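Local coordinates for protein C-domain type II peptide synthetase (Streptomyces globisporus, PDB 4ZNM) that is a condensation-domain protein of the type II peptide synthetase kind, built on the CoA-dependent acyltransferase fold, at residues G43-V49 with E125-S130; A76-V82 with V131-L137. All coordinates share one frame; numbering follows the deposited sequence.

Contact 1 of 2, residues G43-V49 with E125-S130; sequences GPMYHIV and ESTGLS. With NA (sodium ion), chain C.
Glu125, the last residue of helix 110-125, lays its CB against CG1 of Val49 at 4.1 Å, the two side chains crossing at about a right angle. Its CG, anti to the backbone N (chi1 -172°), heads an extended chain that takes the carboxylate past the contact to salt bridges with Arg246 and Arg396 and to the N-H of Ser404. The Glu125 carbonyl faces the edge of the His47 ring, its O 3.1 Å from CE1. At Ser126 the backbone O lies 3.8 Å from CE of Met45, a selenomethionine whose chain, bent at chi2 and chi3, brings its end back toward 125-130. Thr127 O accepts the one side-chain hydrogen bond across the contact, from His47 NE2 at 2.9 Å; the N-H...O angle of 130° makes it bent, and Thr127 O stands 28° out of the ring plane. Gly128 CA comes within 3.2 Å of Pro44 O, which also takes the N-H of Leu129 in the carbonyl plane, on a lone pair, at 2.7 Å. Ser130 binds sodium through both O and OG. With Ser404 OG bonded to ND1, His47 is held at both nitrogens, consistent with a fixed ring orientation joining the helix exit to strand 47-55.

Contact 2 of 2, residues A76-V82 with V131-L137; sequences ALRTSLV and VRELPLL. With NA (sodium ion), chain C.
A sodium-binding loop, running from helix 110-125 to strand 137-143, packs here against strand 79-84 of a two-stranded antiparallel sheet. One direct hydrogen bond joins the segments: Leu81 N gives its hydrogen to Val131 O at 3.1 Å. The N-H...O angle is 167°, but the donor stands 39° out of the carbonyl plane, so the bond is straight at the hydrogen without using a lone-pair direction. The same oxygen receives a CA-H contact from Ser80 at 3.3 Å. Beside this polar point, CG2 of Val131 lies 3.9 Å from CB of Leu81 and equally near its CG and CD1, the two side chains meeting at a slant. Arg132 runs its CG past Leu81 O before its guanidinium turns off to a salt bridge with Asp38. A water bridges Arg132 O and Ser80 OG; a second water donates to Leu77 O and accepts from Leu136 N.

Leu136 reaches furthest along the partner segment. With its CG anti to the carbonyl carbon (chi1 -64°) and the chain extended to CD1, that methyl lies 3.3 Å from Thr79 O, while CB meets Leu77 O. Leu134 brings CD2 over the backbone of Arg78, 3.8 Å from CA, and Leu137 CD2 touches Leu77 CD1 at 3.9 Å, next to Val70 and Val71 of helix 60-73. Between these leucines, Pro135 follows a cis peptide bond, and the carbonyls of Glu133 and Pro135 each reach sodium at 2.3 Å. Polar links across the contact are thus few, while leucine side chains make much of the packing, in part against backbone carbonyls; two carbonyls of the irregular loop converge on the metal, an arrangement consistent with a fixed path for the loop beside the strand.

Both contacts use the chain between helix 110-125 and strand 137-143, which passes from contact 1 at Ser130 straight into contact 2 at Val131; their centres are about 12 Å apart. Sodium is shared, taking ligands from the second segment of each contact and a water common to both. Leu129 CD1 also packs 3.2 Å from Pro135 O. Each contact is partly buried; the centre of contact 1 lies about 14 Å, and that of contact 2 about 19 Å, from the centre of the chain. At the start of an inner strand of the six-stranded sheet, 43-49/125-130 relies on a histidine and backbone carbonyls; against the two-stranded sheet 79-84/87-92, 76-82/131-137 relies more on leucine packing and bridging waters.

Contact 1 of 2, residues G43-V49 with E125-S130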
loop_
_atom_site.group_PDB
_atom_site.type_symbol
_atom_site.label_atom_id
_atom_site.label_comp_id
_atom_site.label_asym_id
_atom_site.label_seq_id
_atom_site.Cartn_x
_atom_site.Cartn_y
_atom_site.Cartn_z
ATOM N N GLY A 43 16.153 -2.700 -1.766
ATOM C CA GLY A 43 16.766 -1.731 -2.642
ATOM C C GLY A 43 16.128 -0.346 -2.493
ATOM O O GLY A 43 15.124 -0.161 -1.792
ATOM N N PRO A 44 16.681 0.635 -3.198
ATOM C CA PRO A 44 16.334 2.057 -3.031
ATOM C C PRO A 44 15.043 2.449 -3.727
ATOM O O PRO A 44 14.657 3.594 -3.555
ATOM C CB PRO A 44 17.518 2.788 -3.660
ATOM C CG PRO A 44 18.030 1.835 -4.713
ATOM C CD PRO A 44 17.758 0.425 -4.184
HETATM N N MSE A 45 14.397 1.558 -4.484
HETATM C CA MSE A 45 13.111 1.919 -5.084
HETATM C C MSE A 45 11.922 1.356 -4.303
HETATM O O MSE A 45 10.752 1.562 -4.683
HETATM C CB MSE A 45 13.054 1.465 -6.555
HETATM C CG MSE A 45 14.088 2.100 -7.456
HETATM SE SE MSE A 45 13.893 4.107 -7.522
HETATM C CE MSE A 45 12.209 4.174 -8.529
ATOM N N TYR A 46 12.172 0.646 -3.211
ATOM C CA TYR A 46 11.044 0.069 -2.473
ATOM C C TYR A 46 10.617 1.088 -1.422
ATOM O O TYR A 46 10.963 1.010 -0.233
ATOM C CB TYR A 46 11.404 -1.289 -1.847
ATOM C CG TYR A 46 10.237 -1.959 -1.231
ATOM C CD1 TYR A 46 9.228 -2.501 -2.026
ATOM C CD2 TYR A 46 10.123 -2.060 0.140
ATOM C CE1 TYR A 46 8.143 -3.144 -1.475
ATOM C CE2 TYR A 46 9.014 -2.685 0.709
ATOM C CZ TYR A 46 8.044 -3.229 -0.109
ATOM O OH TYR A 46 6.936 -3.839 0.435
ATOM N N HIS A 47 9.900 2.103 -1.908
ATOM C CA HIS A 47 9.480 3.204 -1.077
ATOM C C HIS A 47 7.998 3.480 -1.251
ATOM O O HIS A 47 7.324 2.864 -2.075
ATOM C CB HIS A 47 10.304 4.474 -1.375
ATOM C CG HIS A 47 10.454 4.788 -2.829
ATOM N ND1 HIS A 47 9.378 4.877 -3.690
ATOM C CD2 HIS A 47 11.559 5.042 -3.572
ATOM C CE1 HIS A 47 9.818 5.178 -4.902
ATOM N NE2 HIS A 47 11.134 5.299 -4.854
ATOM N N ILE A 48 7.490 4.364 -0.407
ATOM C CA ILE A 48 6.098 4.764 -0.474
ATOM C C ILE A 48 6.102 6.292 -0.483
ATOM O O ILE A 48 6.871 6.908 0.260
ATOM C CB ILE A 48 5.278 4.161 0.716
ATOM C CG1 ILE A 48 3.828 4.626 0.692
ATOM C CG2 ILE A 48 5.912 4.567 2.052
ATOM C CD1 ILE A 48 2.946 3.870 1.768
ATOM N N VAL A 49 5.269 6.896 -1.329
ATOM C CA VAL A 49 5.252 8.357 -1.473
ATOM C C VAL A 49 3.853 8.829 -1.207
ATOM O O VAL A 49 2.902 8.134 -1.492
ATOM C CB VAL A 49 5.697 8.839 -2.873
ATOM C CG1 VAL A 49 7.045 8.301 -3.214
ATOM C CG2 VAL A 49 4.658 8.405 -3.917
ATOM N N GLU A 125 8.710 10.037 -6.805
ATOM C CA GLU A 125 8.581 8.572 -6.821
ATOM C C GLU A 125 9.598 7.902 -7.733
ATOM O O GLU A 125 9.935 6.745 -7.532
ATOM C CB GLU A 125 7.167 8.149 -7.262
ATOM C CG GLU A 125 6.901 6.678 -7.108
ATOM C CD GLU A 125 5.550 6.236 -7.698
ATOM O OE1 GLU A 125 5.332 4.991 -7.820
ATOM O OE2 GLU A 125 4.731 7.123 -8.042
ATOM N N SER A 126 10.059 8.595 -8.768
ATOM C CA SER A 126 11.093 8.011 -9.613
ATOM C C SER A 126 12.504 8.115 -9.032
ATOM O O SER A 126 13.424 7.570 -9.618
ATOM C CB SER A 126 11.098 8.642 -10.994
ATOM O OG SER A 126 11.632 9.954 -10.902
ATOM N N THR A 127 12.677 8.752 -7.883
ATOM C CA THR A 127 13.990 8.822 -7.267
ATOM C C THR A 127 14.156 7.703 -6.239
ATOM O O THR A 127 13.181 7.079 -5.826
ATOM C CB THR A 127 14.238 10.176 -6.596
ATOM O OG1 THR A 127 13.385 10.327 -5.448
ATOM C CG2 THR A 127 13.995 11.294 -7.589
ATOM N N GLY A 128 15.402 7.428 -5.856
ATOM C CA GLY A 128 15.706 6.322 -4.951
ATOM C C GLY A 128 15.914 6.762 -3.522
ATOM O O GLY A 128 16.152 7.937 -3.241
ATOM N N LEU A 129 15.782 5.810 -2.607
ATOM C CA LEU A 129 15.940 6.097 -1.184
ATOM C C LEU A 129 16.408 4.801 -0.508
ATOM O O LEU A 129 15.631 3.883 -0.348
ATOM C CB LEU A 129 14.618 6.600 -0.610
ATOM C CG LEU A 129 14.548 6.868 0.891
ATOM C CD1 LEU A 129 15.599 7.859 1.284
ATOM C CD2 LEU A 129 13.176 7.404 1.290
ATOM N N SER A 130 17.680 4.748 -0.149
ATOM C CA SER A 130 18.295 3.551 0.422
ATOM C C SER A 130 17.693 3.179 1.765
ATOM O O SER A 130 17.173 4.044 2.482
ATOM C CB SER A 130 19.788 3.776 0.594
ATOM O OG SER A 130 20.016 4.674 1.660
HETATM NA NA NA C . 18.509 6.071 3.045
HETATM O O HOH W 1 19.200 7.444 1.402
#

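Contact 2 of 2, residues A76-V82 with V131-L137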
loop_
_atom_site.group_PDB
_atom_site.type_symbol
_atom_site.label_atom_id
_atom_site.label_comp_id
_atom_site.label_asym_id
_atom_site.label_seq_id
_atom_site.Cartn_x
_atom_site.Cartn_y
_atom_site.Cartn_z
ATOM N N ALA A 76 11.284 3.683 13.825
ATOM C CA ALA A 76 11.248 3.011 12.540
ATOM C C ALA A 76 11.887 3.883 11.461
ATOM O O ALA A 76 12.414 3.354 10.497
ATOM C CB ALA A 76 9.829 2.654 12.146
ATOM N N LEU A 77 11.836 5.209 11.625
ATOM C CA LEU A 77 12.354 6.126 10.599
ATOM C C LEU A 77 13.863 6.331 10.696
ATOM O O LEU A 77 14.432 7.107 9.929
ATOM C CB LEU A 77 11.685 7.510 10.693
ATOM C CG LEU A 77 10.175 7.553 10.392
ATOM C CD1 LEU A 77 9.643 8.964 10.465
ATOM C CD2 LEU A 77 9.889 6.968 9.048
ATOM N N ARG A 78 14.469 5.655 11.663
ATOM C CA ARG A 78 15.891 5.695 11.947
ATOM C C ARG A 78 16.429 4.273 12.038
ATOM O O ARG A 78 17.527 4.072 12.540
ATOM C CB ARG A 78 16.177 6.399 13.289
ATOM C CG ARG A 78 15.710 7.739 13.387
ATOM C CD ARG A 78 16.104 8.307 14.709
ATOM N NE ARG A 78 15.109 8.232 15.775
ATOM C CZ ARG A 78 15.323 7.639 16.947
ATOM N NH1 ARG A 78 16.446 6.977 17.178
ATOM N NH2 ARG A 78 14.393 7.679 17.890
ATOM N N THR A 79 15.649 3.289 11.596
ATOM C CA THR A 79 16.090 1.885 11.640
ATOM C C THR A 79 16.561 1.411 10.269
ATOM O O THR A 79 15.778 1.007 9.424
ATOM C CB THR A 79 14.982 0.961 12.168
ATOM O OG1 THR A 79 14.548 1.443 13.449
ATOM C CG2 THR A 79 15.490 -0.440 12.374
ATOM N N SER A 80 17.871 1.488 10.056
ATOM C CA SER A 80 18.452 0.980 8.833
ATOM C C SER A 80 18.445 -0.551 8.841
ATOM O O SER A 80 18.355 -1.190 9.891
ATOM C CB SER A 80 19.883 1.485 8.685
ATOM O OG SER A 80 20.697 0.927 9.704
ATOM N N LEU A 81 18.556 -1.116 7.654
ATOM C CA LEU A 81 18.611 -2.540 7.437
ATOM C C LEU A 81 19.844 -2.815 6.573
ATOM O O LEU A 81 19.922 -2.345 5.420
ATOM C CB LEU A 81 17.343 -3.018 6.729
ATOM C CG LEU A 81 16.033 -2.841 7.494
ATOM C CD1 LEU A 81 14.889 -3.311 6.621
ATOM C CD2 LEU A 81 16.040 -3.615 8.796
ATOM N N VAL A 82 20.811 -3.539 7.111
ATOM C CA VAL A 82 22.039 -3.788 6.359
ATOM C C VAL A 82 22.221 -5.280 6.131
ATOM O O VAL A 82 21.842 -6.090 6.983
ATOM C CB VAL A 82 23.260 -3.196 7.074
ATOM C CG1 VAL A 82 23.165 -1.649 7.124
ATOM C CG2 VAL A 82 23.406 -3.808 8.457
ATOM N N VAL A 131 17.748 1.886 2.095
ATOM C CA VAL A 131 17.405 1.435 3.450
ATOM C C VAL A 131 18.690 1.224 4.279
ATOM O O VAL A 131 18.668 1.077 5.500
ATOM C CB VAL A 131 16.557 0.136 3.403
ATOM C CG1 VAL A 131 17.422 -1.046 3.010
ATOM C CG2 VAL A 131 15.860 -0.046 4.749
ATOM N N ARG A 132 19.820 1.192 3.597
ATOM C CA ARG A 132 21.081 0.789 4.232
ATOM C C ARG A 132 21.700 1.920 5.049
ATOM O O ARG A 132 22.574 1.688 5.885
ATOM C CB ARG A 132 22.074 0.285 3.176
ATOM C CG ARG A 132 21.625 -1.068 2.616
ATOM C CD ARG A 132 22.743 -1.838 1.879
ATOM N NE ARG A 132 23.170 -1.083 0.700
ATOM C CZ ARG A 132 22.594 -1.168 -0.498
ATOM N NH1 ARG A 132 23.053 -0.441 -1.510
ATOM N NH2 ARG A 132 21.563 -1.983 -0.697
ATOM N N GLU A 133 21.236 3.145 4.833
ATOM C CA GLU A 133 21.661 4.255 5.688
ATOM C C GLU A 133 20.628 5.350 5.677
ATOM O O GLU A 133 19.811 5.397 4.793
ATOM C CB GLU A 133 23.028 4.814 5.243
ATOM C CG GLU A 133 23.036 5.530 3.925
ATOM C CD GLU A 133 23.259 4.615 2.746
ATOM O OE1 GLU A 133 23.498 3.409 2.957
ATOM O OE2 GLU A 133 23.204 5.106 1.600
ATOM N N LEU A 134 20.671 6.232 6.662
ATOM C CA LEU A 134 19.721 7.347 6.712
ATOM C C LEU A 134 19.983 8.288 5.520
ATOM O O LEU A 134 21.091 8.323 5.014
ATOM C CB LEU A 134 19.848 8.075 8.046
ATOM C CG LEU A 134 19.698 7.175 9.292
ATOM C CD1 LEU A 134 19.625 7.964 10.567
ATOM C CD2 LEU A 134 18.474 6.248 9.199
ATOM N N PRO A 135 18.961 9.037 5.070
ATOM C CA PRO A 135 17.627 9.068 5.682
ATOM C C PRO A 135 16.725 7.934 5.195
ATOM O O PRO A 135 16.963 7.345 4.154
ATOM C CB PRO A 135 17.074 10.415 5.241
ATOM C CG PRO A 135 17.663 10.621 3.873
ATOM C CD PRO A 135 19.063 9.993 3.943
ATOM N N LEU A 136 15.689 7.655 5.968
ATOM C CA LEU A 136 14.622 6.771 5.562
ATOM C C LEU A 136 13.339 7.547 5.236
ATOM O O LEU A 136 12.319 6.950 4.875
ATOM C CB LEU A 136 14.366 5.775 6.680
ATOM C CG LEU A 136 15.550 4.836 6.965
ATOM C CD1 LEU A 136 15.176 3.950 8.133
ATOM C CD2 LEU A 136 15.884 4.021 5.742
ATOM N N LEU A 137 13.390 8.879 5.389
ATOM C CA LEU A 137 12.261 9.752 5.079
ATOM C C LEU A 137 12.849 11.009 4.475
ATOM O O LEU A 137 13.757 11.567 5.055
ATOM C CB LEU A 137 11.452 10.100 6.333
ATOM C CG LEU A 137 10.381 11.192 6.234
ATOM C CD1 LEU A 137 9.147 10.721 5.438
ATOM C CD2 LEU A 137 9.925 11.669 7.641
HETATM NA NA NA C . 18.509 6.071 3.045
HETATM O O HOH W 2 15.746 9.077 8.487
HETATM O O HOH W 3 23.218 1.913 8.538
HETATM O O HOH W 1 19.200 7.444 1.402
#